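Sugar phosphate isomerase/epimerase (Parabacteroides distasonis, PDB 3OBE) is probably an isomerase or epimerase of sugars or sugar phosphates, built on a TIM barrel. Local coordinates at residues P39-T51 and F288-A300. Sequence-based numbering, arbitrary orientation. Where two conformers were deposited one is given.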
ATOM      1  N   PRO A  39      18.055   6.067  12.402  1.00 40.35           N
ATOM      2  CA  PRO A  39      17.747   5.863  13.825  1.00 39.17           C
ATOM      3  C   PRO A  39      16.920   6.979  14.421  1.00 37.80           C
ATOM      4  O   PRO A  39      15.907   6.740  15.098  1.00 36.88           O
ATOM      5  CB  PRO A  39      19.149   5.819  14.497  1.00 41.09           C
ATOM      6  CG  PRO A  39      20.063   5.343  13.405  1.00 41.95           C
ATOM      7  CD  PRO A  39      19.496   5.879  12.107  1.00 41.61           C
ATOM      8  N   ASN A  40      17.344   8.215  14.201  1.00 36.14           N
ATOM      9  CA  ASN A  40      16.618   9.315  14.784  1.00 34.83           C
ATOM     10  C   ASN A  40      15.261   9.508  14.119  1.00 30.60           C
ATOM     11  O   ASN A  40      14.281   9.804  14.784  1.00 29.36           O
ATOM     12  CB  ASN A  40      17.455  10.573  14.717  1.00 36.59           C
ATOM     13  CG  ASN A  40      18.668  10.487  15.632  1.00 43.65           C
ATOM     14  OD1 ASN A  40      18.515  10.304  16.851  1.00 50.37           O
ATOM     15  ND2 ASN A  40      19.878  10.565  15.058  1.00 49.14           N
ATOM     16  N   GLY A  41      15.216   9.298  12.814  1.00 28.78           N
ATOM     17  CA  GLY A  41      13.954   9.451  12.064  1.00 26.77           C
ATOM     18  C   GLY A  41      12.923   8.428  12.513  1.00 25.47           C
ATOM     19  O   GLY A  41      11.725   8.731  12.676  1.00 23.46           O
ATOM     20  N   LEU A  42      13.379   7.192  12.669  1.00 25.10           N
ATOM     21  CA  LEU A  42      12.518   6.119  13.174  1.00 24.41           C
ATOM     22  C   LEU A  42      11.994   6.396  14.569  1.00 24.79           C
ATOM     23  O   LEU A  42      10.838   6.114  14.878  1.00 23.19           O
ATOM     24  CB  LEU A  42      13.214   4.756  13.081  1.00 25.31           C
ATOM     25  CG  LEU A  42      13.517   4.249  11.658  1.00 25.42           C
ATOM     26  CD1 LEU A  42      14.512   3.042  11.642  1.00 28.19           C
ATOM     27  CD2 LEU A  42      12.283   3.852  10.892  1.00 24.95           C
ATOM     28  N   ASN A  43      12.835   6.967  15.416  0.50 26.21           N
ATOM     29  CA  ASN A  43      12.401   7.355  16.745  0.50 27.01           C
ATOM     30  C   ASN A  43      11.312   8.422  16.680  0.50 26.42           C
ATOM     31  O   ASN A  43      10.310   8.388  17.398  0.50 26.43           O
ATOM     32  CB  ASN A  43      13.602   7.868  17.546  0.50 28.97           C
ATOM     33  CG  ASN A  43      13.256   8.143  18.976  0.50 30.23           C
ATOM     34  OD1 ASN A  43      12.991   7.221  19.745  0.50 33.54           O
ATOM     35  ND2 ASN A  43      13.261   9.411  19.353  0.50 31.46           N
ATOM     36  N   ARG A  44      11.513   9.384  15.799  1.00 26.24           N
ATOM     37  CA  ARG A  44      10.503  10.415  15.565  1.00 25.93           C
ATOM     38  C   ARG A  44       9.141   9.830  15.147  1.00 23.03           C
ATOM     39  O   ARG A  44       8.067  10.253  15.637  1.00 23.25           O
ATOM     40  CB  ARG A  44      11.036  11.341  14.469  1.00 26.88           C
ATOM     41  CG  ARG A  44      10.555  12.714  14.600  1.00 29.55           C
ATOM     42  CD  ARG A  44      11.411  13.730  13.816  1.00 27.69           C
ATOM     43  NE  ARG A  44      10.549  14.837  13.470  1.00 26.38           N
ATOM     44  CZ  ARG A  44      10.887  15.824  12.647  1.00 28.11           C
ATOM     45  NH1 ARG A  44      12.077  15.839  12.063  1.00 29.87           N
ATOM     46  NH2 ARG A  44      10.029  16.803  12.423  1.00 27.42           N
ATOM     47  N   LEU A  45       9.186   8.882  14.217  1.00 21.16           N
ATOM     48  CA  LEU A  45       7.963   8.226  13.767  1.00 19.93           C
ATOM     49  C   LEU A  45       7.275   7.494  14.941  1.00 20.73           C
ATOM     50  O   LEU A  45       6.043   7.607  15.127  1.00 20.74           O
ATOM     51  CB  LEU A  45       8.269   7.298  12.640  1.00 19.21           C
ATOM     52  CG  LEU A  45       8.749   7.970  11.355  1.00 18.49           C
ATOM     53  CD1 LEU A  45       9.013   6.909  10.312  1.00 17.03           C
ATOM     54  CD2 LEU A  45       7.652   8.978  10.830  1.00 17.76           C
ATOM     55  N   ALA A  46       8.076   6.776  15.726  1.00 22.11           N
ATOM     56  CA  ALA A  46       7.547   6.083  16.914  1.00 22.79           C
ATOM     57  C   ALA A  46       6.935   7.060  17.893  1.00 23.76           C
ATOM     58  O   ALA A  46       5.824   6.825  18.390  1.00 22.34           O
ATOM     59  CB  ALA A  46       8.624   5.158  17.593  1.00 23.77           C
ATOM     60  N   LYS A  47       7.612   8.181  18.132  1.00 24.64           N
ATOM     61  CA  LYS A  47       7.087   9.221  19.044  1.00 25.73           C
ATOM     62  C   LYS A  47       5.739   9.804  18.552  1.00 25.17           C
ATOM     63  O   LYS A  47       4.829  10.132  19.328  1.00 25.60           O
ATOM     64  CB  LYS A  47       8.140  10.322  19.240  1.00 27.07           C
ATOM     65  N   ALA A  48       5.571   9.896  17.244  1.00 23.36           N
ATOM     66  CA  ALA A  48       4.299  10.397  16.671  1.00 22.60           C
ATOM     67  C   ALA A  48       3.155   9.400  16.710  1.00 22.12           C
ATOM     68  O   ALA A  48       1.992   9.762  16.468  1.00 22.07           O
ATOM     69  CB  ALA A  48       4.498  10.860  15.230  1.00 21.50           C
ATOM     70  N   GLY A  49       3.469   8.139  16.996  1.00 21.00           N
ATOM     71  CA  GLY A  49       2.452   7.116  17.102  1.00 20.41           C
ATOM     72  C   GLY A  49       2.419   6.076  16.016  1.00 19.09           C
ATOM     73  O   GLY A  49       1.586   5.165  16.062  1.00 20.35           O
ATOM     74  N   TYR A  50       3.303   6.197  15.009  1.00 17.77           N
ATOM     75  CA  TYR A  50       3.387   5.143  14.014  1.00 15.92           C
ATOM     76  C   TYR A  50       3.881   3.857  14.635  1.00 16.41           C
ATOM     77  O   TYR A  50       4.794   3.863  15.464  1.00 16.30           O
ATOM     78  CB  TYR A  50       4.254   5.543  12.797  1.00 15.70           C
ATOM     79  CG  TYR A  50       3.619   6.658  11.986  1.00 14.26           C
ATOM     80  CD1 TYR A  50       2.557   6.393  11.073  1.00 14.19           C
ATOM     81  CD2 TYR A  50       4.041   7.982  12.135  1.00 15.28           C
ATOM     82  CE1 TYR A  50       1.968   7.383  10.354  1.00 13.46           C
ATOM     83  CE2 TYR A  50       3.436   9.000  11.401  1.00 16.29           C
ATOM     84  CZ  TYR A  50       2.398   8.701  10.518  1.00 14.85           C
ATOM     85  OH  TYR A  50       1.755   9.683   9.807  1.00 14.50           O
ATOM     86  N   THR A  51       3.255   2.754  14.239  1.00 16.52           N
ATOM     87  CA  THR A  51       3.590   1.406  14.705  1.00 16.97           C
ATOM     88  C   THR A  51       4.155   0.514  13.562  1.00 17.16           C
ATOM     89  O   THR A  51       4.931  -0.417  13.824  1.00 16.45           O
ATOM     90  CB  THR A  51       2.357   0.681  15.336  1.00 17.51           C
ATOM     91  OG1 THR A  51       1.321   0.628  14.358  1.00 16.87           O
ATOM     92  CG2 THR A  51       1.887   1.425  16.612  1.00 18.93           C
ATOM     93  N   PHE A 288       8.484  15.375   7.133  1.00 16.25           N
ATOM     94  CA  PHE A 288       8.287  14.978   8.554  1.00 17.23           C
ATOM     95  C   PHE A 288       7.142  15.724   9.184  1.00 16.76           C
ATOM     96  O   PHE A 288       6.354  15.132   9.904  1.00 17.60           O
ATOM     97  CB  PHE A 288       9.538  15.107   9.400  1.00 18.46           C
ATOM     98  CG  PHE A 288      10.210  13.801   9.638  1.00 21.54           C
ATOM     99  CD1 PHE A 288       9.629  12.861  10.462  1.00 22.96           C
ATOM    100  CD2 PHE A 288      11.401  13.495   9.017  1.00 24.24           C
ATOM    101  CE1 PHE A 288      10.246  11.650  10.686  1.00 22.87           C
ATOM    102  CE2 PHE A 288      12.012  12.257   9.229  1.00 25.75           C
ATOM    103  CZ  PHE A 288      11.418  11.356  10.077  1.00 20.82           C
ATOM    104  N   GLU A 289       7.060  17.027   8.947  1.00 17.61           N
ATOM    105  CA  GLU A 289       5.952  17.807   9.491  1.00 18.28           C
ATOM    106  C   GLU A 289       4.616  17.264   9.088  1.00 17.20           C
ATOM    107  O   GLU A 289       3.739  17.073   9.920  1.00 17.27           O
ATOM    108  CB  GLU A 289       6.064  19.277   9.114  1.00 18.25           C
ATOM    109  CG  GLU A 289       4.891  20.076   9.741  1.00 20.69           C
ATOM    110  CD  GLU A 289       4.835  21.520   9.358  1.00 21.66           C
ATOM    111  OE1 GLU A 289       5.761  22.006   8.675  1.00 23.46           O
ATOM    112  OE2 GLU A 289       3.785  22.147   9.718  1.00 23.96           O
ATOM    113  N   GLY A 290       4.456  16.996   7.804  1.00 14.43           N
ATOM    114  CA  GLY A 290       3.169  16.498   7.270  1.00 14.87           C
ATOM    115  C   GLY A 290       2.832  15.130   7.818  1.00 14.73           C
ATOM    116  O   GLY A 290       1.692  14.873   8.202  1.00 15.05           O
ATOM    117  N   VAL A 291       3.868  14.320   7.986  1.00 14.34           N
ATOM    118  CA  VAL A 291       3.709  12.972   8.529  1.00 14.62           C
ATOM    119  C   VAL A 291       3.343  13.029  10.022  1.00 15.41           C
ATOM    120  O   VAL A 291       2.475  12.311  10.486  1.00 16.02           O
ATOM    121  CB  VAL A 291       5.000  12.151   8.244  1.00 15.96           C
ATOM    122  CG1 VAL A 291       5.098  10.989   9.147  1.00 18.39           C
ATOM    123  CG2 VAL A 291       5.025  11.774   6.721  1.00 13.40           C
ATOM    124  N   GLU A 292       3.976  13.926  10.754  1.00 15.87           N
ATOM    125  CA  GLU A 292       3.680  14.103  12.183  1.00 16.62           C
ATOM    126  C   GLU A 292       2.272  14.662  12.424  1.00 17.15           C
ATOM    127  O   GLU A 292       1.557  14.161  13.291  1.00 18.75           O
ATOM    128  CB  GLU A 292       4.731  15.002  12.792  1.00 17.35           C
ATOM    129  CG  GLU A 292       6.040  14.278  12.953  1.00 19.26           C
ATOM    130  CD  GLU A 292       7.129  15.122  13.545  1.00 24.99           C
ATOM    131  OE1 GLU A 292       7.207  16.347  13.234  1.00 26.14           O
ATOM    132  OE2 GLU A 292       7.917  14.557  14.340  1.00 26.95           O
ATOM    133  N   LYS A 293       1.891  15.663  11.655  1.00 18.02           N
ATOM    134  CA  LYS A 293       0.577  16.281  11.754  1.00 18.34           C
ATOM    135  C   LYS A 293      -0.535  15.320  11.321  1.00 17.23           C
ATOM    136  O   LYS A 293      -1.624  15.328  11.910  1.00 17.67           O
ATOM    137  CB  LYS A 293       0.511  17.594  10.984  1.00 18.10           C
ATOM    138  CG  LYS A 293       1.236  18.700  11.800  1.00 19.25           C
ATOM    139  CD  LYS A 293       1.186  20.037  11.194  1.00 24.76           C
ATOM    140  CE  LYS A 293       1.624  21.036  12.281  1.00 28.79           C
ATOM    141  NZ  LYS A 293       2.367  22.125  11.769  1.00 33.53           N
ATOM    142  N   SER A 294      -0.250  14.463  10.355  1.00 17.14           N
ATOM    143  CA  SER A 294      -1.168  13.389   9.923  1.00 15.42           C
ATOM    144  C   SER A 294      -1.392  12.427  11.060  1.00 16.41           C
ATOM    145  O   SER A 294      -2.553  12.074  11.402  1.00 15.92           O
ATOM    146  CB  SER A 294      -0.654  12.679   8.670  1.00 15.69           C
ATOM    147  OG  SER A 294      -0.564  13.594   7.587  1.00 14.48           O
ATOM    148  N   ALA A 295      -0.299  12.054  11.708  1.00 15.95           N
ATOM    149  CA  ALA A 295      -0.369  11.152  12.863  1.00 17.80           C
ATOM    150  C   ALA A 295      -1.213  11.797  13.944  1.00 18.75           C
ATOM    151  O   ALA A 295      -2.033  11.104  14.541  1.00 20.07           O
ATOM    152  CB  ALA A 295       1.048  10.784  13.405  1.00 17.70           C
ATOM    153  N   ALA A 296      -1.014  13.098  14.203  1.00 18.13           N
ATOM    154  CA  ALA A 296      -1.742  13.793  15.273  1.00 19.76           C
ATOM    155  C   ALA A 296      -3.276  13.744  15.017  1.00 19.53           C
ATOM    156  O   ALA A 296      -4.078  13.524  15.960  1.00 19.34           O
ATOM    157  CB  ALA A 296      -1.215  15.265  15.457  1.00 20.54           C
ATOM    158  N   TYR A 297      -3.675  13.878  13.770  1.00 18.34           N
ATOM    159  CA  TYR A 297      -5.096  13.802  13.396  1.00 17.86           C
ATOM    160  C   TYR A 297      -5.661  12.417  13.662  1.00 17.81           C
ATOM    161  O   TYR A 297      -6.744  12.256  14.246  1.00 19.86           O
ATOM    162  CB  TYR A 297      -5.238  14.139  11.917  1.00 17.76           C
ATOM    163  CG  TYR A 297      -6.623  13.934  11.326  1.00 16.25           C
ATOM    164  CD1 TYR A 297      -7.642  14.858  11.511  1.00 18.59           C
ATOM    165  CD2 TYR A 297      -6.882  12.798  10.563  1.00 16.76           C
ATOM    166  CE1 TYR A 297      -8.868  14.655  10.949  1.00 18.80           C
ATOM    167  CE2 TYR A 297      -8.090  12.617   9.976  1.00 18.48           C
ATOM    168  CZ  TYR A 297      -9.079  13.530  10.174  1.00 18.87           C
ATOM    169  OH  TYR A 297     -10.309  13.314   9.563  1.00 22.24           O
ATOM    170  N   LEU A 298      -4.927  11.407  13.246  1.00 17.46           N
ATOM    171  CA  LEU A 298      -5.443  10.038  13.317  1.00 18.04           C
ATOM    172  C   LEU A 298      -5.465   9.577  14.774  1.00 19.76           C
ATOM    173  O   LEU A 298      -6.378   8.858  15.197  1.00 19.90           O
ATOM    174  CB  LEU A 298      -4.593   9.109  12.479  1.00 17.31           C
ATOM    175  CG  LEU A 298      -4.694   9.335  10.960  1.00 18.08           C
ATOM    176  CD1 LEU A 298      -3.677   8.443  10.241  1.00 18.72           C
ATOM    177  CD2 LEU A 298      -6.161   9.086  10.418  1.00 18.33           C
ATOM    178  N   GLN A 299      -4.449   9.981  15.530  1.00 20.43           N
ATOM    179  CA  GLN A 299      -4.371   9.597  16.909  1.00 21.49           C
ATOM    180  C   GLN A 299      -5.510  10.250  17.698  1.00 22.51           C
ATOM    181  O   GLN A 299      -6.053   9.612  18.601  1.00 23.61           O
ATOM    182  CB  GLN A 299      -3.033   9.980  17.516  1.00 23.48           C
ATOM    183  CG  GLN A 299      -1.873   9.223  16.885  1.00 25.95           C
ATOM    184  CD  GLN A 299      -1.591   7.891  17.538  1.00 33.13           C
ATOM    185  OE1 GLN A 299      -1.693   6.813  16.908  1.00 35.82           O
ATOM    186  NE2 GLN A 299      -1.201   7.953  18.778  1.00 36.07           N
ATOM    187  N   ALA A 300      -5.862  11.507  17.390  1.00 21.98           N
ATOM    188  CA  ALA A 300      -6.928  12.216  18.134  1.00 23.29           C
ATOM    189  C   ALA A 300      -8.333  11.874  17.613  1.00 23.55           C
ATOM    190  O   ALA A 300      -9.313  12.146  18.291  1.00 24.86           O
ATOM    191  CB  ALA A 300      -6.700  13.729  18.056  1.00 23.93           C
TER
HETATM  192  O   HOH W   1       7.388  12.881  16.375  1.00 22.27           O
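Y50 packs closely against V291 and A295. Y50 CE2 lies 3.4 Å from V291 CG1, and Y50 OH donates to V291 O at 2.8 Å. V291 O accepts the helical bond from A295 N; the donors come from the two sides of the peptide plane. L45 CD2 touches V291 CG1 and F288 CE1, at 3.7 Å each. L45, Y50 and V291 rest on L25 of strand 24-26. Segments 39-48 and 288-300 run 23° from parallel, as neighbours on the outside of a TIM barrel. Helix 287-300 follows the last strand, 273-276, and meets helix 38-48, which follows the first, so the contact closes the ring. The outer side is polar and more open. There the extended chain of R44 lays its guanidinium flat on the F288 ring, centres 4.3 Å apart. R44 NE and NH2 each take one carboxylate oxygen of E292; R44 NE to E292 OE2 is 2.8 Å. A water links E292 OE2 to R44 O. With an alanine instead of E292, the R44 guanidinium is likely to lose its charge partner and be freer to swing off the F288 ring. A48 CB meets A295 CB at 3.9 Å, and a Schellman motif at G49 follows helix 38-48.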